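Local coordinates for protein tRNA (adenine(9)-N1)-methyltransferase (Sulfolobus acidocaldarius, PDB 5A7Z) that catalyses the S-adenosyl-L-methionine-dependent methylation of N1 of adenosine 9 in tRNA, yielding N(1)-methyladenosine, at residues A[36-42]-A[77-83]; A[228-232]-A[260-264]. One frame throughout, in Å; residues are numbered along the deposited sequence.

From the N terminus, the chain runs through helix 22-33 into strand 38-40, then through helix 48-57 and the long strand 60-75 before strand 78-82 returns beside 38-40. Contact 1 closes that loop of 34 residues inside a small N-terminal sheet. The chain next builds a second, larger sheet, part of the TRM10-type methyltransferase region, and leaves its strand 226-228 for the loop that opens contact 2. Helix 242-255 follows, and contact 2 closes when helix 259-265 packs on that loop near the C terminus. The two contacts stand in series, neither nested nor crossed, their nearest atoms about 23 Å apart.

Contact 1: A[36-42]-A[77-83]; sequences ISSIYIG and GIKLISG
Y40 lays one face of its ring over the backbone of I81 and S82, with CA of S82 4.2 Å from the ring centroid in a CH-pi contact. CG lies anti to the backbone N (chi1 -167°), which carries the ring along strand 78-82 until its hydroxyl meets the corner at G83. There Y40 OH donates to G83 O at 3.2 Å, in the carbonyl plane on a lone pair. With an alanine here, G83 O would probably lose its hydroxyl donor and the I81-S82 backbone its aromatic cover. Strands 38-40 and 78-82 form the parallel pair of the N-terminal mixed sheet, the latter also bonded to strand 60-75. I39 bonds through N and O to the two residues flanking L80: I39 N to K79 O, and I81 N to I39 O at 2.9 Å, close to straight (170° at the hydrogen). K79 N to S37 O and I41 N to I81 O continue the pattern. Beyond them S82 OG reaches G42 O at 2.6 Å. On the face of I39 and L80, L80 CD2 rests 4.2 Å from I39 CB and 4.0 Å from I41 CG2; helices 22-33 and 48-57 cover this side. On the face of S38, Y40, K79 and I81, S38 OG lies alongside CB of K79, whose amine forms a salt bridge with E87, while Y40 makes a cation-pi pair with R67. The chemistry is thus divided: main-chain bonds fix the parallel register, aliphatic branches seal one face against helices, and two hydroxyls extend the pairing at its C-terminal end, past the last backbone bond.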
ATOM      1  N   ILE A  36      24.683   9.208  -3.595  1.00 34.32           N
ATOM      2  CA  ILE A  36      23.835   9.866  -4.591  1.00 35.60           C
ATOM      3  C   ILE A  36      22.816  10.802  -3.911  1.00 35.20           C
ATOM      4  O   ILE A  36      21.956  10.361  -3.150  1.00 38.18           O
ATOM      5  CB  ILE A  36      23.089   8.813  -5.453  1.00 37.27           C
ATOM      6  CG1 ILE A  36      24.106   7.792  -5.998  1.00 39.50           C
ATOM      7  CG2 ILE A  36      22.314   9.470  -6.594  1.00 35.69           C
ATOM      8  CD1 ILE A  36      23.535   6.715  -6.887  1.00 38.30           C
ATOM      9  N   SER A  37      22.906  12.080  -4.262  1.00 35.99           N
ATOM     10  CA  SER A  37      22.114  13.143  -3.673  1.00 36.14           C
ATOM     11  C   SER A  37      21.139  13.754  -4.629  1.00 32.20           C
ATOM     12  O   SER A  37      20.315  14.581  -4.231  1.00 34.64           O
ATOM     13  CB  SER A  37      23.049  14.250  -3.209  1.00 38.44           C
ATOM     14  OG  SER A  37      23.598  13.853  -2.015  1.00 46.08           O
ATOM     15  N   SER A  38      21.278  13.423  -5.900  1.00 31.36           N
ATOM     16  CA  SER A  38      20.429  13.983  -6.939  1.00 30.60           C
ATOM     17  C   SER A  38      20.229  12.988  -8.010  1.00 27.92           C
ATOM     18  O   SER A  38      21.134  12.179  -8.324  1.00 29.16           O
ATOM     19  CB  SER A  38      21.105  15.200  -7.564  1.00 32.39           C
ATOM     20  OG  SER A  38      21.547  16.025  -6.549  1.00 43.35           O
ATOM     21  N   ILE A  39      19.105  13.114  -8.667  1.00 27.31           N
ATOM     22  CA  ILE A  39      18.757  12.250  -9.777  1.00 26.73           C
ATOM     23  C   ILE A  39      17.975  13.058 -10.787  1.00 26.98           C
ATOM     24  O   ILE A  39      17.001  13.772 -10.411  1.00 26.75           O
ATOM     25  CB  ILE A  39      17.892  11.085  -9.289  1.00 27.83           C
ATOM     26  CG1 ILE A  39      18.683  10.186  -8.353  1.00 29.04           C
ATOM     27  CG2 ILE A  39      17.369  10.268 -10.467  1.00 30.52           C
ATOM     28  CD1 ILE A  39      17.847   9.067  -7.768  1.00 30.74           C
ATOM     29  N   TYR A  40      18.362  12.956 -12.058  1.00 25.90           N
ATOM     30  CA  TYR A  40      17.566  13.521 -13.146  1.00 26.15           C
ATOM     31  C   TYR A  40      16.469  12.532 -13.517  1.00 29.18           C
ATOM     32  O   TYR A  40      16.761  11.405 -13.869  1.00 26.63           O
ATOM     33  CB  TYR A  40      18.434  13.795 -14.365  1.00 29.63           C
ATOM     34  CG  TYR A  40      17.755  14.663 -15.415  1.00 28.98           C
ATOM     35  CD1 TYR A  40      16.920  14.104 -16.389  1.00 30.65           C
ATOM     36  CD2 TYR A  40      17.984  16.014 -15.462  1.00 30.11           C
ATOM     37  CE1 TYR A  40      16.308  14.899 -17.356  1.00 33.70           C
ATOM     38  CE2 TYR A  40      17.356  16.826 -16.401  1.00 32.35           C
ATOM     39  CZ  TYR A  40      16.536  16.272 -17.362  1.00 35.00           C
ATOM     40  OH  TYR A  40      15.951  17.099 -18.316  1.00 34.37           O
ATOM     41  N   ILE A  41      15.200  12.939 -13.338  1.00 29.56           N
ATOM     42  CA  ILE A  41      14.070  12.023 -13.374  1.00 26.78           C
ATOM     43  C   ILE A  41      13.235  12.195 -14.638  1.00 30.97           C
ATOM     44  O   ILE A  41      12.338  11.407 -14.893  1.00 28.86           O
ATOM     45  CB  ILE A  41      13.127  12.195 -12.147  1.00 31.73           C
ATOM     46  CG1 ILE A  41      12.570  13.622 -12.042  1.00 29.37           C
ATOM     47  CG2 ILE A  41      13.850  11.851 -10.854  1.00 33.18           C
ATOM     48  CD1 ILE A  41      11.328  13.708 -11.189  1.00 30.95           C
ATOM     49  N   GLY A  42      13.505  13.234 -15.415  1.00 30.85           N
ATOM     50  CA  GLY A  42      12.872  13.365 -16.724  1.00 32.09           C
ATOM     51  C   GLY A  42      11.404  13.674 -16.583  1.00 33.57           C
ATOM     52  O   GLY A  42      11.031  14.626 -15.877  1.00 32.83           O
ATOM     53  N   GLY A  77      15.954  13.851   1.370  1.00 39.33           N
ATOM     54  CA  GLY A  77      17.244  14.470   1.084  1.00 39.87           C
ATOM     55  C   GLY A  77      17.796  14.201  -0.305  1.00 42.22           C
ATOM     56  O   GLY A  77      18.913  14.589  -0.604  1.00 40.61           O
ATOM     57  N   ILE A  78      17.047  13.491  -1.148  1.00 40.26           N
ATOM     58  CA  ILE A  78      17.497  13.262  -2.512  1.00 33.49           C
ATOM     59  C   ILE A  78      16.822  14.290  -3.368  1.00 32.54           C
ATOM     60  O   ILE A  78      15.612  14.361  -3.383  1.00 33.83           O
ATOM     61  CB  ILE A  78      17.120  11.866  -3.040  1.00 31.91           C
ATOM     62  CG1 ILE A  78      17.383  10.751  -1.995  1.00 33.74           C
ATOM     63  CG2 ILE A  78      17.849  11.616  -4.338  1.00 31.41           C
ATOM     64  CD1 ILE A  78      18.847  10.618  -1.572  1.00 35.79           C
ATOM     65  N   LYS A  79      17.606  15.097  -4.071  1.00 30.68           N
ATOM     66  CA  LYS A  79      17.057  16.047  -5.018  1.00 31.25           C
ATOM     67  C   LYS A  79      16.621  15.373  -6.314  1.00 31.33           C
ATOM     68  O   LYS A  79      17.414  14.636  -6.960  1.00 28.48           O
ATOM     69  CB  LYS A  79      18.096  17.113  -5.350  1.00 36.86           C
ATOM     70  CG  LYS A  79      18.519  17.986  -4.181  1.00 39.09           C
ATOM     71  CD  LYS A  79      19.482  19.052  -4.689  1.00 46.63           C
ATOM     72  CE  LYS A  79      20.212  19.773  -3.575  1.00 58.68           C
ATOM     73  NZ  LYS A  79      20.774  21.079  -4.040  1.00 73.68           N
ATOM     74  N   LEU A  80      15.377  15.640  -6.719  1.00 26.44           N
ATOM     75  CA  LEU A  80      14.852  15.112  -7.982  1.00 29.44           C
ATOM     76  C   LEU A  80      14.700  16.243  -8.934  1.00 30.71           C
ATOM     77  O   LEU A  80      14.010  17.227  -8.628  1.00 31.64           O
ATOM     78  CB  LEU A  80      13.504  14.421  -7.778  1.00 29.83           C
ATOM     79  CG  LEU A  80      13.486  13.332  -6.689  1.00 30.42           C
ATOM     80  CD1 LEU A  80      12.126  12.676  -6.540  1.00 29.43           C
ATOM     81  CD2 LEU A  80      14.550  12.259  -6.965  1.00 32.92           C
ATOM     82  N   ILE A  81      15.433  16.177 -10.036  1.00 30.01           N
ATOM     83  CA  ILE A  81      15.541  17.307 -10.919  1.00 29.41           C
ATOM     84  C   ILE A  81      15.152  16.957 -12.303  1.00 29.89           C
ATOM     85  O   ILE A  81      15.216  15.803 -12.711  1.00 31.17           O
ATOM     86  CB  ILE A  81      16.967  17.893 -10.973  1.00 31.25           C
ATOM     87  CG1 ILE A  81      17.942  16.935 -11.661  1.00 30.70           C
ATOM     88  CG2 ILE A  81      17.440  18.259  -9.595  1.00 31.85           C
ATOM     89  CD1 ILE A  81      19.327  17.499 -11.800  1.00 33.81           C
ATOM     90  N   SER A  82      14.747  17.970 -13.050  1.00 33.68           N
ATOM     91  CA  SER A  82      14.306  17.753 -14.402  1.00 39.11           C
ATOM     92  C   SER A  82      14.349  19.048 -15.219  1.00 41.52           C
ATOM     93  O   SER A  82      14.398  20.139 -14.658  1.00 48.48           O
ATOM     94  CB  SER A  82      12.890  17.201 -14.373  1.00 40.52           C
ATOM     95  OG  SER A  82      12.533  16.771 -15.656  1.00 44.04           O
ATOM     96  N   GLY A  83      14.288  18.921 -16.541  1.00 50.75           N
ATOM     97  CA  GLY A  83      14.264  20.094 -17.427  1.00 51.59           C
ATOM     98  C   GLY A  83      15.615  20.782 -17.469  1.00 55.82           C
ATOM     99  O   GLY A  83      16.658  20.130 -17.696  1.00 54.68           O
TER

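Contact 2: A[228-232]-A[260-264]; sequences KIQLR and EEAII
I263 points from helix 259-265 at the loop after strand 226-228, and its CD1 meets I229 CG2 at 3.7 Å, the two isoleucines running antiparallel alongside one another. The same methyl lies 3.7 Å from Q230 O, so the helix touches backbone as well as side chain. This is the close-packed, buried half, and helix 242-255 backs it, with I249 against I229 and I248 against I263. Farther out the fit slackens. L231, its CG anti to the backbone N (chi1 -178°), leaves the backbone to one side, and its end bends in so that CD1 alone makes the close approach: it stands 4.1 Å from I263 CG2 and also 4.1 Å from I264 CD1, lying athwart I264. On the outer side, at exposed R232 and E260, the arginine folds back so that one face of its guanidinium covers L231 CG. R232 NH1 stays 4.4 Å from E260 OE2, beyond salt-bridge range, so any attraction there is probably weak. No hydrogen bond links the two segments; the contact is held by aliphatic packing. Here the C-terminal helix 259-265 packs on the loop after strand 226-228, within the SPOUT, class IV-like methyltransferase fold of the TRM10 family.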
ATOM      1  N   LYS A 228     -14.430  -0.121  12.875  1.00 43.08           N
ATOM      2  CA  LYS A 228     -15.332   0.491  11.899  1.00 42.95           C
ATOM      3  C   LYS A 228     -14.873   1.909  11.552  1.00 40.54           C
ATOM      4  O   LYS A 228     -14.559   2.723  12.426  1.00 45.26           O
ATOM      5  CB  LYS A 228     -16.782   0.508  12.397  1.00 44.82           C
ATOM      6  CG  LYS A 228     -16.956   1.025  13.807  1.00 47.11           C
ATOM      7  CD  LYS A 228     -18.420   1.173  14.164  1.00 54.13           C
ATOM      8  CE  LYS A 228     -18.590   1.323  15.664  1.00 61.61           C
ATOM      9  NZ  LYS A 228     -20.023   1.539  16.030  1.00 71.39           N
ATOM     10  N   ILE A 229     -14.803   2.179  10.264  1.00 39.67           N
ATOM     11  CA  ILE A 229     -14.426   3.481   9.785  1.00 45.89           C
ATOM     12  C   ILE A 229     -15.684   4.336   9.645  1.00 43.45           C
ATOM     13  O   ILE A 229     -16.596   3.950   8.946  1.00 39.39           O
ATOM     14  CB  ILE A 229     -13.733   3.373   8.428  1.00 47.59           C
ATOM     15  CG1 ILE A 229     -12.338   2.768   8.613  1.00 49.14           C
ATOM     16  CG2 ILE A 229     -13.667   4.747   7.767  1.00 48.66           C
ATOM     17  CD1 ILE A 229     -11.613   2.495   7.309  1.00 50.59           C
ATOM     18  N   GLN A 230     -15.718   5.477  10.341  1.00 46.53           N
ATOM     19  CA  GLN A 230     -16.872   6.412  10.310  1.00 50.98           C
ATOM     20  C   GLN A 230     -16.479   7.812   9.834  1.00 51.16           C
ATOM     21  O   GLN A 230     -15.365   8.273  10.058  1.00 47.80           O
ATOM     22  CB  GLN A 230     -17.480   6.560  11.696  1.00 54.88           C
ATOM     23  CG  GLN A 230     -17.807   5.259  12.384  1.00 60.20           C
ATOM     24  CD  GLN A 230     -18.646   5.485  13.613  1.00 63.29           C
ATOM     25  OE1 GLN A 230     -18.407   6.426  14.369  1.00 67.46           O
ATOM     26  NE2 GLN A 230     -19.632   4.632  13.822  1.00 63.47           N
ATOM     27  N   LEU A 231     -17.418   8.490   9.202  1.00 55.91           N
ATOM     28  CA  LEU A 231     -17.265   9.888   8.884  1.00 59.31           C
ATOM     29  C   LEU A 231     -18.313  10.643   9.684  1.00 65.82           C
ATOM     30  O   LEU A 231     -19.504  10.342   9.586  1.00 64.34           O
ATOM     31  CB  LEU A 231     -17.489  10.101   7.397  1.00 60.74           C
ATOM     32  CG  LEU A 231     -17.315  11.517   6.860  1.00 63.72           C
ATOM     33  CD1 LEU A 231     -15.839  11.885   6.838  1.00 67.23           C
ATOM     34  CD2 LEU A 231     -17.925  11.630   5.470  1.00 64.96           C
ATOM     35  N   ARG A 232     -17.865  11.591  10.505  1.00 70.37           N
ATOM     36  CA  ARG A 232     -18.766  12.415  11.306  1.00 75.31           C
ATOM     37  C   ARG A 232     -19.681  11.522  12.140  1.00 72.67           C
ATOM     38  O   ARG A 232     -20.902  11.690  12.155  1.00 64.15           O
ATOM     39  CB  ARG A 232     -19.582  13.350  10.403  1.00 77.23           C
ATOM     40  CG  ARG A 232     -18.756  14.466   9.784  1.00 81.51           C
ATOM     41  CD  ARG A 232     -19.636  15.507   9.097  1.00 84.72           C
ATOM     42  NE  ARG A 232     -19.879  15.165   7.698  1.00 84.86           N
ATOM     43  CZ  ARG A 232     -19.065  15.470   6.690  1.00 85.80           C
ATOM     44  NH1 ARG A 232     -17.935  16.150   6.904  1.00 89.22           N
ATOM     45  NH2 ARG A 232     -19.375  15.082   5.459  1.00 81.54           N
ATOM     46  N   GLU A 260     -10.354  11.702   8.264  1.00 47.48           N
ATOM     47  CA  GLU A 260     -11.431  12.511   7.707  1.00 50.91           C
ATOM     48  C   GLU A 260     -11.174  12.927   6.255  1.00 44.12           C
ATOM     49  O   GLU A 260     -12.065  12.824   5.412  1.00 40.72           O
ATOM     50  CB  GLU A 260     -11.671  13.750   8.572  1.00 62.89           C
ATOM     51  CG  GLU A 260     -12.828  14.617   8.107  1.00 69.02           C
ATOM     52  CD  GLU A 260     -13.066  15.809   9.014  1.00 74.95           C
ATOM     53  OE1 GLU A 260     -12.301  15.978   9.988  1.00 85.02           O
ATOM     54  OE2 GLU A 260     -14.016  16.575   8.754  1.00 83.76           O
ATOM     55  N   GLU A 261      -9.964  13.401   5.963  1.00 47.85           N
ATOM     56  CA  GLU A 261      -9.652  13.891   4.620  1.00 51.67           C
ATOM     57  C   GLU A 261      -9.377  12.759   3.670  1.00 49.24           C
ATOM     58  O   GLU A 261      -9.572  12.894   2.463  1.00 46.84           O
ATOM     59  CB  GLU A 261      -8.430  14.815   4.652  1.00 56.81           C
ATOM     60  CG  GLU A 261      -8.629  16.076   5.489  1.00 69.17           C
ATOM     61  CD  GLU A 261      -9.281  17.232   4.713  1.00 77.12           C
ATOM     62  OE1 GLU A 261     -10.473  17.113   4.282  1.00 69.42           O
ATOM     63  OE2 GLU A 261      -8.597  18.279   4.560  1.00 77.65           O
ATOM     64  N   ALA A 262      -8.843  11.664   4.211  1.00 47.01           N
ATOM     65  CA  ALA A 262      -8.617  10.467   3.422  1.00 43.12           C
ATOM     66  C   ALA A 262      -9.971   9.953   2.943  1.00 39.84           C
ATOM     67  O   ALA A 262     -10.138   9.617   1.787  1.00 36.51           O
ATOM     68  CB  ALA A 262      -7.890   9.419   4.251  1.00 40.48           C
ATOM     69  N   ILE A 263     -10.953   9.928   3.838  1.00 43.56           N
ATOM     70  CA  ILE A 263     -12.264   9.442   3.459  1.00 43.39           C
ATOM     71  C   ILE A 263     -12.868  10.363   2.429  1.00 45.46           C
ATOM     72  O   ILE A 263     -13.410   9.894   1.425  1.00 45.68           O
ATOM     73  CB  ILE A 263     -13.227   9.316   4.647  1.00 40.77           C
ATOM     74  CG1 ILE A 263     -12.768   8.238   5.598  1.00 40.22           C
ATOM     75  CG2 ILE A 263     -14.627   8.958   4.160  1.00 45.88           C
ATOM     76  CD1 ILE A 263     -13.429   8.311   6.960  1.00 42.54           C
ATOM     77  N   ILE A 264     -12.755  11.673   2.665  1.00 53.53           N
ATOM     78  CA  ILE A 264     -13.301  12.683   1.742  1.00 52.05           C
ATOM     79  C   ILE A 264     -12.746  12.453   0.350  1.00 48.65           C
ATOM     80  O   ILE A 264     -13.498  12.340  -0.612  1.00 55.31           O
ATOM     81  CB  ILE A 264     -12.962  14.142   2.188  1.00 56.99           C
ATOM     82  CG1 ILE A 264     -13.756  14.552   3.446  1.00 52.68           C
ATOM     83  CG2 ILE A 264     -13.216  15.127   1.050  1.00 54.36           C
ATOM     84  CD1 ILE A 264     -15.196  14.120   3.443  1.00 50.61           C
TER